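Local structure of alkaline serine protease AL20 (Nesterenkonia abyssinica, 3CP7) at residues D5-I9 and V109-S113; W71-V77 and F94-K100; F88-Y92 and G200-G204; G122-Y128 and H142-A148. The protein cleaves peptide bonds as a secreted, thermostable alkaline serine protease of the trypsin-like type, probably by means of a Ser-His-Asp triad. One frame throughout, in Å; residues are numbered along the deposited sequence.

Contact 1 (D5-I9 and V109-S113); sequences DSPHI and VGTAS
Pro7 and His8 form the middle of a type I beta turn from Ser6 to Ile9, and it is this turn that meets residues 109-113. The turn is closed by a backbone bond from Ile9 N to Ser6 O of 3.0 Å. In the other segment, helix 105-109 ends at Val109. Gly110 then leaves the helix with positive phi, and the chain runs on extended past Thr111 and Ala112. The backbones come nearest at His8 and Ala112, with 5.6 Å between their CA atoms. Pro7 lays its ring against one branch of Val109, CG to CG1 at 3.7 Å. CB of His8 points toward the extended part, and the ring follows with chi1 at 46°. Its CD2 comes within 4.3 Å of Thr111 CG2. His8 ND1 lies 3.2 Å from Ser113 OG. Both polar atoms are satisfied by Asn26 of strand 19-27: His8 ND1 is hydrogen-bonded to its OD1 and Ser113 OG to its ND2. The contact thus joins the N-terminal lead-in to strand 9-16 with the chain that passes from the first beta barrel to the second, the interdomain connection of the chymotrypsin-like fold.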
loop_
_atom_site.group_PDB
_atom_site.type_symbol
_atom_site.label_atom_id
_atom_site.label_comp_id
_atom_site.label_asym_id
_atom_site.label_seq_id
_atom_site.Cartn_x
_atom_site.Cartn_y
_atom_site.Cartn_z
ATOM N N ASP A 5 13.495 -7.865 -28.232
ATOM C CA ASP A 5 12.351 -8.731 -28.500
ATOM C C ASP A 5 11.320 -8.805 -27.377
ATOM O O ASP A 5 10.243 -9.347 -27.570
ATOM C CB ASP A 5 12.822 -10.122 -28.907
ATOM C CG ASP A 5 13.355 -10.156 -30.326
ATOM O OD1 ASP A 5 12.775 -9.467 -31.201
ATOM O OD2 ASP A 5 14.357 -10.862 -30.556
ATOM N N SER A 6 11.648 -8.272 -26.207
ATOM C CA SER A 6 10.724 -8.313 -25.068
ATOM C C SER A 6 10.772 -6.989 -24.313
ATOM O O SER A 6 11.209 -6.952 -23.158
ATOM C CB SER A 6 11.069 -9.487 -24.138
ATOM O OG SER A 6 12.404 -9.391 -23.672
ATOM N N PRO A 7 10.352 -5.886 -24.960
ATOM C CA PRO A 7 10.543 -4.547 -24.403
ATOM C C PRO A 7 9.695 -4.223 -23.175
ATOM O O PRO A 7 9.935 -3.204 -22.535
ATOM C CB PRO A 7 10.164 -3.623 -25.566
ATOM C CG PRO A 7 9.213 -4.433 -26.374
ATOM C CD PRO A 7 9.721 -5.834 -26.298
ATOM N N HIS A 8 8.726 -5.079 -22.858
ATOM C CA HIS A 8 8.006 -4.948 -21.600
ATOM C C HIS A 8 8.914 -5.228 -20.402
ATOM O O HIS A 8 8.653 -4.723 -19.318
ATOM C CB HIS A 8 6.769 -5.850 -21.573
ATOM C CG HIS A 8 7.015 -7.253 -22.043
ATOM N ND1 HIS A 8 7.320 -8.284 -21.181
ATOM C CD2 HIS A 8 6.985 -7.801 -23.283
ATOM C CE1 HIS A 8 7.463 -9.407 -21.867
ATOM N NE2 HIS A 8 7.257 -9.141 -23.147
ATOM N N ILE A 9 9.973 -6.015 -20.605
ATOM C CA ILE A 9 10.945 -6.277 -19.529
ATOM C C ILE A 9 11.975 -5.145 -19.530
ATOM O O ILE A 9 12.414 -4.708 -20.599
ATOM C CB ILE A 9 11.677 -7.628 -19.707
ATOM C CG1 ILE A 9 10.697 -8.749 -20.069
ATOM C CG2 ILE A 9 12.434 -7.965 -18.421
ATOM C CD1 ILE A 9 11.362 -10.090 -20.353
ATOM N N VAL A 109 5.372 1.414 -25.431
ATOM C CA VAL A 109 5.950 0.132 -25.804
ATOM C C VAL A 109 5.012 -0.663 -26.714
ATOM O O VAL A 109 5.471 -1.466 -27.529
ATOM C CB VAL A 109 6.376 -0.665 -24.532
ATOM C CG1 VAL A 109 6.810 -2.066 -24.869
ATOM C CG2 VAL A 109 7.512 0.070 -23.831
ATOM N N GLY A 110 3.708 -0.441 -26.567
ATOM C CA GLY A 110 2.720 -1.030 -27.479
ATOM C C GLY A 110 2.256 -2.415 -27.060
ATOM O O GLY A 110 1.469 -3.050 -27.760
ATOM N N THR A 111 2.730 -2.873 -25.899
ATOM C CA THR A 111 2.405 -4.197 -25.391
ATOM C C THR A 111 2.697 -4.269 -23.896
ATOM O O THR A 111 3.276 -3.337 -23.315
ATOM C CB THR A 111 3.164 -5.299 -26.170
ATOM O OG1 THR A 111 2.616 -6.588 -25.862
ATOM C CG2 THR A 111 4.664 -5.287 -25.871
ATOM N N ALA A 112 2.238 -5.365 -23.290
ATOM C CA ALA A 112 2.413 -5.623 -21.865
ATOM C C ALA A 112 2.160 -7.095 -21.639
ATOM O O ALA A 112 1.479 -7.755 -22.431
ATOM C CB ALA A 112 1.414 -4.812 -21.056
ATOM N N SER A 113 2.698 -7.622 -20.545
ATOM C CA SER A 113 2.426 -9.002 -20.166
ATOM C C SER A 113 1.080 -9.142 -19.477
ATOM O O SER A 113 0.710 -8.287 -18.669
ATOM C CB SER A 113 3.480 -9.473 -19.176
ATOM O OG SER A 113 4.746 -9.474 -19.782
#

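Contact 2 (W71-V77 and F94-K100); sequences WAAEELV and FAVLETK
Trp71 lies flat beneath the extended side chain of Lys100. The lysine crosses one face of the indole, with CE 3.8 Å from the centroid of the six-membered ring. NZ goes on over the five-membered ring as a cation-pi contact, 4.1 Å from its centroid, and also bonds to Val70 O. Glu98 O meets the indole differently, at the edge and in plane, 3.2 Å from CE3. Without the indole, as with an alanine here, the Lys100 chain would probably lose the surface it lies on and NZ its cation-pi partner. Glu98 turns its carboxylate back onto the neighbouring strand. OE2 takes Ala72 N at 2.8 Å in a nearly straight bond that comes from above the carboxylate plane. Glu74 crosses Glu98 at about a right angle, and water links its OE2 to Thr99 N. Glu75 bends at chi2 (93°), which brings OE1 within 3.5 Å of Val96 CG1. Its OE2 makes a salt bridge to Arg85 of the second subunit. Val96 O accepts two bonds, from Glu74 N at 2.7 Å and Glu75 N at 3.1 Å. This is a classic beta bulge in strand 71-78, facing the antiparallel strand 93-97 in the N-terminal barrel of a chymotrypsin-like fold.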
loop_
_atom_site.group_PDB
_atom_site.type_symbol
_atom_site.label_atom_id
_atom_site.label_comp_id
_atom_site.label_asym_id
_atom_site.label_seq_id
_atom_site.Cartn_x
_atom_site.Cartn_y
_atom_site.Cartn_z
ATOM N N TRP A 71 11.745 5.912 -17.523
ATOM C CA TRP A 71 10.452 6.317 -16.980
ATOM C C TRP A 71 10.479 6.407 -15.461
ATOM O O TRP A 71 10.750 5.413 -14.789
ATOM C CB TRP A 71 9.384 5.300 -17.424
ATOM C CG TRP A 71 9.162 5.336 -18.902
ATOM C CD1 TRP A 71 10.021 4.903 -19.875
ATOM C CD2 TRP A 71 8.031 5.887 -19.580
ATOM N NE1 TRP A 71 9.491 5.145 -21.123
ATOM C CE2 TRP A 71 8.262 5.741 -20.967
ATOM C CE3 TRP A 71 6.837 6.478 -19.148
ATOM C CZ2 TRP A 71 7.340 6.184 -21.929
ATOM C CZ3 TRP A 71 5.919 6.908 -20.101
ATOM C CH2 TRP A 71 6.176 6.759 -21.474
ATOM N N ALA A 72 10.193 7.586 -14.916
ATOM C CA ALA A 72 10.203 7.780 -13.468
ATOM C C ALA A 72 8.918 7.271 -12.828
ATOM O O ALA A 72 7.837 7.415 -13.398
ATOM C CB ALA A 72 10.404 9.256 -13.126
ATOM N N ALA A 73 9.037 6.700 -11.627
ATOM C CA ALA A 73 7.860 6.309 -10.859
ATOM C C ALA A 73 7.130 7.507 -10.263
ATOM O O ALA A 73 7.757 8.486 -9.822
ATOM C CB ALA A 73 8.244 5.347 -9.749
ATOM N N GLU A 74 5.803 7.423 -10.250
ATOM C CA GLU A 74 4.966 8.381 -9.532
ATOM C C GLU A 74 4.402 7.799 -8.245
ATOM O O GLU A 74 4.333 8.494 -7.237
ATOM C CB GLU A 74 3.835 8.890 -10.414
ATOM C CG GLU A 74 4.328 9.748 -11.556
ATOM C CD GLU A 74 3.227 10.533 -12.240
ATOM O OE1 GLU A 74 2.057 10.085 -12.235
ATOM O OE2 GLU A 74 3.547 11.605 -12.795
ATOM N N GLU A 75 3.984 6.534 -8.292
ATOM C CA GLU A 75 3.501 5.831 -7.099
ATOM C C GLU A 75 4.185 4.481 -6.978
ATOM O O GLU A 75 4.046 3.626 -7.854
ATOM C CB GLU A 75 1.987 5.594 -7.125
ATOM C CG GLU A 75 1.129 6.836 -6.908
ATOM C CD GLU A 75 0.728 7.506 -8.200
ATOM O OE1 GLU A 75 0.918 6.916 -9.285
ATOM O OE2 GLU A 75 0.213 8.645 -8.125
ATOM N N LEU A 76 4.918 4.301 -5.887
ATOM C CA LEU A 76 5.447 2.997 -5.513
ATOM C C LEU A 76 4.411 2.318 -4.636
ATOM O O LEU A 76 3.942 2.910 -3.647
ATOM C CB LEU A 76 6.774 3.163 -4.777
ATOM C CG LEU A 76 7.816 3.979 -5.556
ATOM C CD1 LEU A 76 9.024 4.306 -4.691
ATOM C CD2 LEU A 76 8.232 3.243 -6.823
ATOM N N VAL A 77 4.022 1.102 -5.023
ATOM C CA VAL A 77 2.944 0.361 -4.355
ATOM C C VAL A 77 3.500 -0.954 -3.825
ATOM O O VAL A 77 3.612 -1.955 -4.552
ATOM C CB VAL A 77 1.738 0.113 -5.293
ATOM C CG1 VAL A 77 0.569 -0.497 -4.519
ATOM C CG2 VAL A 77 1.294 1.424 -5.987
ATOM N N PHE A 94 4.357 -3.071 -7.140
ATOM C CA PHE A 94 4.091 -2.475 -8.438
ATOM C C PHE A 94 4.517 -1.033 -8.391
ATOM O O PHE A 94 4.348 -0.372 -7.360
ATOM C CB PHE A 94 2.595 -2.599 -8.767
ATOM C CG PHE A 94 2.122 -4.021 -8.806
ATOM C CD1 PHE A 94 2.239 -4.765 -9.979
ATOM C CD2 PHE A 94 1.642 -4.647 -7.653
ATOM C CE1 PHE A 94 1.855 -6.094 -10.020
ATOM C CE2 PHE A 94 1.266 -5.972 -7.685
ATOM C CZ PHE A 94 1.390 -6.711 -8.857
ATOM N N ALA A 95 5.065 -0.537 -9.491
ATOM C CA ALA A 95 5.364 0.889 -9.599
ATOM C C ALA A 95 4.519 1.463 -10.717
ATOM O O ALA A 95 4.452 0.911 -11.821
ATOM C CB ALA A 95 6.852 1.117 -9.864
ATOM N N VAL A 96 3.859 2.573 -10.406
ATOM C CA VAL A 96 3.058 3.294 -11.384
ATOM C C VAL A 96 3.896 4.457 -11.910
ATOM O O VAL A 96 4.340 5.315 -11.139
ATOM C CB VAL A 96 1.749 3.803 -10.761
ATOM C CG1 VAL A 96 0.896 4.498 -11.816
ATOM C CG2 VAL A 96 0.981 2.643 -10.128
ATOM N N LEU A 97 4.129 4.446 -13.221
ATOM C CA LEU A 97 5.070 5.357 -13.849
ATOM C C LEU A 97 4.420 6.615 -14.386
ATOM O O LEU A 97 3.213 6.677 -14.598
ATOM C CB LEU A 97 5.848 4.635 -14.963
ATOM C CG LEU A 97 6.516 3.307 -14.557
ATOM C CD1 LEU A 97 7.204 2.686 -15.747
ATOM C CD2 LEU A 97 7.491 3.447 -13.370
ATOM N N GLU A 98 5.259 7.622 -14.583
ATOM C CA GLU A 98 4.859 8.883 -15.184
ATOM C C GLU A 98 4.280 8.692 -16.582
ATOM O O GLU A 98 4.489 7.661 -17.244
ATOM C CB GLU A 98 6.072 9.813 -15.270
ATOM C CG GLU A 98 7.142 9.336 -16.257
ATOM C CD GLU A 98 8.333 10.273 -16.381
ATOM O OE1 GLU A 98 8.143 11.509 -16.320
ATOM O OE2 GLU A 98 9.461 9.766 -16.570
ATOM N N THR A 99 3.547 9.714 -17.015
ATOM C CA THR A 99 3.092 9.849 -18.380
ATOM C C THR A 99 3.930 10.963 -19.015
ATOM O O THR A 99 4.198 11.982 -18.374
ATOM C CB THR A 99 1.593 10.201 -18.399
ATOM O OG1 THR A 99 0.843 9.109 -17.852
ATOM C CG2 THR A 99 1.097 10.454 -19.798
ATOM N N LYS A 100 4.385 10.739 -20.246
ATOM C CA LYS A 100 5.251 11.696 -20.939
ATOM C C LYS A 100 4.491 12.344 -22.078
ATOM O O LYS A 100 4.232 11.697 -23.092
ATOM C CB LYS A 100 6.478 10.993 -21.506
ATOM C CG LYS A 100 7.444 10.472 -20.477
ATOM C CD LYS A 100 8.606 9.827 -21.192
ATOM C CE LYS A 100 9.587 9.235 -20.220
ATOM N NZ LYS A 100 10.850 8.928 -20.936
HETATM O O HOH W 1 2.932 11.924 -15.297
#

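Contact 3 (F88-Y92 and G200-G204); sequences FEHDY and GPYFG
Pro201 packs into the loop of residues 88-92 in a loop-to-loop contact of the chymotrypsin-like fold. One loop runs into strand 93-97 of the first barrel. The other leaves strand 197-200 of the second sheet and leads to the C-terminal helix 205-214. Asp91, at the centre of an inverse gamma turn, is probably the acid of a Ser-His-Asp triad with His41 and Ser169. Its OD1 bonds to His41 ND1 and Ser188 OG. The proline ring touches two backbone carbonyls of this loop, with CB 3.5 Å from Glu89 O and CG 3.7 Å from Asp91 O. CG also meets the edge of the Tyr92 ring, 3.8 Å from CD1. In Tyr92, chi1 of 49° tucks the ring in over its own backbone, with His90 O above the ring centre. Its OH is fixed by a 2.7 Å hydrogen bond with His90 ND1. The Phe203 ring reaches Tyr92 from the other loop, CE1 to CB at 3.9 Å, with the two ring planes 78° apart. Water completes the join: Glu89 O accepts from two waters, one held by Tyr202 N and the other donating to Tyr202 O at 2.7 Å.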
loop_
_atom_site.group_PDB
_atom_site.type_symbol
_atom_site.label_atom_id
_atom_site.label_comp_id
_atom_site.label_asym_id
_atom_site.label_seq_id
_atom_site.Cartn_x
_atom_site.Cartn_y
_atom_site.Cartn_z
ATOM N N PHE A 88 9.115 -12.137 3.229
ATOM C CA PHE A 88 9.444 -12.614 1.883
ATOM C C PHE A 88 8.295 -13.342 1.181
ATOM O O PHE A 88 8.295 -13.435 -0.057
ATOM C CB PHE A 88 10.723 -13.461 1.871
ATOM C CG PHE A 88 11.982 -12.640 1.936
ATOM C CD1 PHE A 88 12.700 -12.530 3.123
ATOM C CD2 PHE A 88 12.427 -11.946 0.815
ATOM C CE1 PHE A 88 13.864 -11.749 3.176
ATOM C CE2 PHE A 88 13.591 -11.167 0.859
ATOM C CZ PHE A 88 14.303 -11.082 2.047
ATOM N N GLU A 89 7.306 -13.825 1.935
ATOM C CA GLU A 89 6.136 -14.398 1.257
ATOM C C GLU A 89 5.421 -13.365 0.390
ATOM O O GLU A 89 4.655 -13.731 -0.503
ATOM C CB GLU A 89 5.140 -15.023 2.240
ATOM C CG GLU A 89 5.638 -16.312 2.881
ATOM C CD GLU A 89 4.560 -17.081 3.614
ATOM O OE1 GLU A 89 3.558 -16.469 4.051
ATOM O OE2 GLU A 89 4.733 -18.313 3.746
ATOM N N HIS A 90 5.674 -12.081 0.661
ATOM C CA HIS A 90 5.009 -11.002 -0.072
ATOM C C HIS A 90 5.998 -9.999 -0.632
ATOM O O HIS A 90 5.708 -8.807 -0.701
ATOM C CB HIS A 90 3.937 -10.334 0.802
ATOM C CG HIS A 90 2.908 -11.307 1.278
ATOM N ND1 HIS A 90 1.846 -11.703 0.494
ATOM C CD2 HIS A 90 2.818 -12.022 2.424
ATOM C CE1 HIS A 90 1.127 -12.596 1.151
ATOM N NE2 HIS A 90 1.705 -12.821 2.316
ATOM N N ASP A 91 7.154 -10.481 -1.083
ATOM C CA ASP A 91 8.146 -9.588 -1.673
ATOM C C ASP A 91 7.804 -9.317 -3.136
ATOM O O ASP A 91 8.555 -9.685 -4.041
ATOM C CB ASP A 91 9.570 -10.147 -1.560
ATOM C CG ASP A 91 10.626 -9.152 -2.009
ATOM O OD1 ASP A 91 11.767 -9.570 -2.305
ATOM O OD2 ASP A 91 10.324 -7.942 -2.070
ATOM N N TYR A 92 6.647 -8.696 -3.354
ATOM C CA TYR A 92 6.222 -8.238 -4.673
ATOM C C TYR A 92 5.674 -6.821 -4.517
ATOM O O TYR A 92 5.319 -6.381 -3.412
ATOM C CB TYR A 92 5.161 -9.170 -5.292
ATOM C CG TYR A 92 4.028 -9.484 -4.352
ATOM C CD1 TYR A 92 3.963 -10.720 -3.696
ATOM C CD2 TYR A 92 3.029 -8.547 -4.075
ATOM C CE1 TYR A 92 2.936 -11.008 -2.803
ATOM C CE2 TYR A 92 2.008 -8.820 -3.180
ATOM C CZ TYR A 92 1.963 -10.057 -2.538
ATOM O OH TYR A 92 0.956 -10.333 -1.640
ATOM N N GLY A 200 10.857 -16.898 -5.666
ATOM C CA GLY A 200 9.876 -15.886 -6.004
ATOM C C GLY A 200 8.616 -16.126 -5.216
ATOM O O GLY A 200 8.262 -17.268 -4.935
ATOM N N PRO A 201 7.914 -15.051 -4.854
ATOM C CA PRO A 201 6.731 -15.211 -4.015
ATOM C C PRO A 201 5.543 -15.817 -4.752
ATOM O O PRO A 201 5.402 -15.647 -5.974
ATOM C CB PRO A 201 6.414 -13.773 -3.584
ATOM C CG PRO A 201 6.922 -12.938 -4.749
ATOM C CD PRO A 201 8.197 -13.629 -5.152
ATOM N N TYR A 202 4.672 -16.481 -4.006
ATOM C CA TYR A 202 3.444 -16.990 -4.598
ATOM C C TYR A 202 2.517 -15.828 -4.957
ATOM O O TYR A 202 2.233 -14.958 -4.124
ATOM C CB TYR A 202 2.746 -17.986 -3.659
ATOM C CG TYR A 202 1.517 -18.597 -4.284
ATOM C CD1 TYR A 202 0.246 -18.158 -3.922
ATOM C CD2 TYR A 202 1.632 -19.581 -5.267
ATOM C CE1 TYR A 202 -0.887 -18.701 -4.516
ATOM C CE2 TYR A 202 0.497 -20.126 -5.866
ATOM C CZ TYR A 202 -0.750 -19.684 -5.474
ATOM O OH TYR A 202 -1.873 -20.210 -6.074
ATOM N N PHE A 203 2.044 -15.810 -6.198
ATOM C CA PHE A 203 1.082 -14.784 -6.603
ATOM C C PHE A 203 -0.329 -15.268 -6.260
ATOM O O PHE A 203 -0.976 -15.975 -7.049
ATOM C CB PHE A 203 1.210 -14.464 -8.097
ATOM C CG PHE A 203 2.152 -13.310 -8.415
ATOM C CD1 PHE A 203 3.186 -12.913 -7.545
ATOM C CD2 PHE A 203 2.020 -12.642 -9.625
ATOM C CE1 PHE A 203 4.033 -11.830 -7.875
ATOM C CE2 PHE A 203 2.883 -11.582 -9.967
ATOM C CZ PHE A 203 3.882 -11.182 -9.092
ATOM N N GLY A 204 -0.781 -14.901 -5.065
ATOM C CA GLY A 204 -2.100 -15.288 -4.590
ATOM C C GLY A 204 -3.048 -14.112 -4.529
ATOM O O GLY A 204 -2.909 -13.160 -5.296
HETATM O O HOH W 2 5.141 -16.421 -1.263
HETATM O O HOH W 3 2.148 -14.450 -1.510
HETATM O O HOH W 4 -0.242 -13.228 -2.835
#

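Contact 4 (G122-Y128 and H142-A148); sequences GQYYSAY and HSCHGTA
Tyr124 reaches over to the neighbouring strand and lays its ring alongside Gly146. With chi1 at -177° the ring swings away from the backbone N and runs beside Gly146, CE1 3.7 Å from its CA. The hydroxyl ends 3.3 Å from His145 CB. Thr147 OG1 meets the same ring at its edge, 3.7 Å from CD1. A serine at the tyrosine position would probably uncover Gly146 and remove the hydroxyl that lies against His145 CB. The two strands are an antiparallel pair in the second beta domain of the chymotrypsin-like fold, with axes at 164°. Tyr125 and Gly146 exchange two backbone hydrogen bonds, and so do Ala127 and Cys144. Cys144 is further tied to Cys162 by a disulfide. Tyr124, Ser126, Tyr128, Ser143, His145 and Thr147 share one face of the sheet. On it, Tyr128 has its CG beside the backbone N (chi1 -67°), and the ring leans on Ser143, CE2 to CB at 3.3 Å. Its OH lies 3.6 Å from His145 NE2. Ser126 OG is held by Gly176 O and Gly178 N. On the other face, the Tyr125 ring meets Ala148 at its edge, CE1 to CB at 3.7 Å.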
loop_
_atom_site.group_PDB
_atom_site.type_symbol
_atom_site.label_atom_id
_atom_site.label_comp_id
_atom_site.label_asym_id
_atom_site.label_seq_id
_atom_site.Cartn_x
_atom_site.Cartn_y
_atom_site.Cartn_z
ATOM N N GLY A 122 4.306 -25.355 -8.492
ATOM C CA GLY A 122 5.122 -26.351 -9.178
ATOM C C GLY A 122 5.061 -26.296 -10.686
ATOM O O GLY A 122 5.366 -27.286 -11.360
ATOM N N GLN A 123 4.708 -25.133 -11.225
ATOM C CA GLN A 123 4.683 -24.939 -12.671
ATOM C C GLN A 123 6.078 -24.674 -13.238
ATOM O O GLN A 123 7.017 -24.387 -12.497
ATOM C CB GLN A 123 3.766 -23.771 -13.032
ATOM C CG GLN A 123 2.315 -23.938 -12.601
ATOM C CD GLN A 123 1.527 -24.793 -13.554
ATOM O OE1 GLN A 123 0.764 -24.281 -14.378
ATOM N NE2 GLN A 123 1.723 -26.101 -13.472
ATOM N N TYR A 124 6.192 -24.763 -14.561
ATOM C CA TYR A 124 7.416 -24.446 -15.275
ATOM C C TYR A 124 7.441 -22.950 -15.607
ATOM O O TYR A 124 6.444 -22.390 -16.083
ATOM C CB TYR A 124 7.495 -25.272 -16.566
ATOM C CG TYR A 124 8.767 -25.078 -17.353
ATOM C CD1 TYR A 124 9.894 -25.851 -17.103
ATOM C CD2 TYR A 124 8.842 -24.117 -18.355
ATOM C CE1 TYR A 124 11.063 -25.670 -17.835
ATOM C CE2 TYR A 124 10.002 -23.928 -19.081
ATOM C CZ TYR A 124 11.109 -24.704 -18.822
ATOM O OH TYR A 124 12.257 -24.509 -19.566
ATOM N N TYR A 125 8.592 -22.328 -15.374
ATOM C CA TYR A 125 8.766 -20.898 -15.560
ATOM C C TYR A 125 9.966 -20.549 -16.406
ATOM O O TYR A 125 10.963 -21.280 -16.442
ATOM C CB TYR A 125 8.974 -20.206 -14.205
ATOM C CG TYR A 125 7.748 -20.164 -13.328
ATOM C CD1 TYR A 125 7.550 -21.118 -12.330
ATOM C CD2 TYR A 125 6.770 -19.176 -13.506
ATOM C CE1 TYR A 125 6.424 -21.085 -11.516
ATOM C CE2 TYR A 125 5.635 -19.135 -12.698
ATOM C CZ TYR A 125 5.465 -20.107 -11.705
ATOM O OH TYR A 125 4.368 -20.095 -10.887
ATOM N N SER A 126 9.860 -19.389 -17.051
ATOM C CA SER A 126 10.978 -18.673 -17.627
ATOM C C SER A 126 11.087 -17.342 -16.886
ATOM O O SER A 126 10.141 -16.541 -16.898
ATOM C CB SER A 126 10.721 -18.420 -19.113
ATOM O OG SER A 126 10.594 -19.651 -19.803
ATOM N N ALA A 127 12.216 -17.133 -16.211
ATOM C CA ALA A 127 12.441 -15.921 -15.407
ATOM C C ALA A 127 13.504 -15.061 -16.067
ATOM O O ALA A 127 14.458 -15.580 -16.641
ATOM C CB ALA A 127 12.861 -16.290 -13.997
ATOM N N TYR A 128 13.338 -13.744 -15.987
ATOM C CA TYR A 128 14.201 -12.801 -16.695
ATOM C C TYR A 128 14.678 -11.705 -15.770
ATOM O O TYR A 128 14.002 -11.365 -14.798
ATOM C CB TYR A 128 13.456 -12.196 -17.900
ATOM C CG TYR A 128 13.185 -13.244 -18.941
ATOM C CD1 TYR A 128 12.070 -14.069 -18.845
ATOM C CD2 TYR A 128 14.062 -13.435 -20.008
ATOM C CE1 TYR A 128 11.830 -15.071 -19.782
ATOM C CE2 TYR A 128 13.828 -14.433 -20.956
ATOM C CZ TYR A 128 12.725 -15.247 -20.824
ATOM O OH TYR A 128 12.466 -16.234 -21.743
ATOM N N HIS A 142 19.128 -11.453 -19.067
ATOM C CA HIS A 142 19.402 -12.867 -18.898
ATOM C C HIS A 142 18.159 -13.626 -18.465
ATOM O O HIS A 142 17.164 -13.025 -18.039
ATOM C CB HIS A 142 20.557 -13.075 -17.914
ATOM C CG HIS A 142 21.881 -12.691 -18.485
ATOM N ND1 HIS A 142 22.665 -13.576 -19.193
ATOM C CD2 HIS A 142 22.534 -11.506 -18.506
ATOM C CE1 HIS A 142 23.758 -12.957 -19.602
ATOM N NE2 HIS A 142 23.703 -11.702 -19.201
ATOM N N SER A 143 18.212 -14.945 -18.577
ATOM C CA SER A 143 17.066 -15.786 -18.262
ATOM C C SER A 143 17.450 -17.047 -17.511
ATOM O O SER A 143 18.609 -17.497 -17.573
ATOM C CB SER A 143 16.313 -16.165 -19.539
ATOM O OG SER A 143 17.082 -17.061 -20.325
ATOM N N CYS A 144 16.455 -17.614 -16.840
ATOM C CA CYS A 144 16.546 -18.917 -16.184
ATOM C C CYS A 144 15.259 -19.644 -16.504
ATOM O O CYS A 144 14.230 -19.012 -16.742
ATOM C CB CYS A 144 16.677 -18.761 -14.669
ATOM S SG CYS A 144 18.153 -17.894 -14.153
ATOM N N HIS A 145 15.316 -20.971 -16.517
ATOM C CA HIS A 145 14.175 -21.782 -16.892
ATOM C C HIS A 145 14.147 -23.025 -16.044
ATOM O O HIS A 145 15.186 -23.652 -15.825
ATOM C CB HIS A 145 14.256 -22.164 -18.374
ATOM C CG HIS A 145 14.367 -20.984 -19.282
ATOM N ND1 HIS A 145 15.574 -20.433 -19.654
ATOM C CD2 HIS A 145 13.410 -20.227 -19.864
ATOM C CE1 HIS A 145 15.353 -19.389 -20.435
ATOM N NE2 HIS A 145 14.048 -19.237 -20.569
ATOM N N GLY A 146 12.962 -23.383 -15.568
ATOM C CA GLY A 146 12.845 -24.587 -14.781
ATOM C C GLY A 146 11.523 -24.742 -14.087
ATOM O O GLY A 146 10.669 -23.849 -14.131
ATOM N N THR A 147 11.359 -25.891 -13.444
ATOM C CA THR A 147 10.160 -26.199 -12.694
ATOM C C THR A 147 10.301 -25.725 -11.257
ATOM O O THR A 147 11.323 -25.971 -10.602
ATOM C CB THR A 147 9.860 -27.712 -12.764
ATOM O OG1 THR A 147 9.646 -28.068 -14.135
ATOM C CG2 THR A 147 8.622 -28.077 -11.955
ATOM N N ALA A 148 9.277 -25.030 -10.775
ATOM C CA ALA A 148 9.279 -24.527 -9.403
ATOM C C ALA A 148 9.101 -25.647 -8.387
ATOM O O ALA A 148 8.330 -26.591 -8.613
ATOM C CB ALA A 148 8.193 -23.468 -9.226
#

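The four contacts span both beta domains of the chymotrypsin-like fold. Contact 2 lies in the closed first barrel and contact 4 in the second sheet, their centres about 27 Å apart on opposite sides of the chain's centre. Contacts 1 and 3, about 23 Å apart between centres, each join parts of the chain at least 100 residues apart. They tie terminal chain and loops across the two domains, between which the active site of chymotrypsin-like proteases lies. Contact 2 is nested in the loop closed by contact 1, and contact 4 in that closed by contact 3. Contact 1 touches contact 4 where Ile9 CD1 packs on Tyr128 CB at 3.9 Å. The loop carrying the probable triad aspartate leads straight into the barrel strand of contact 2.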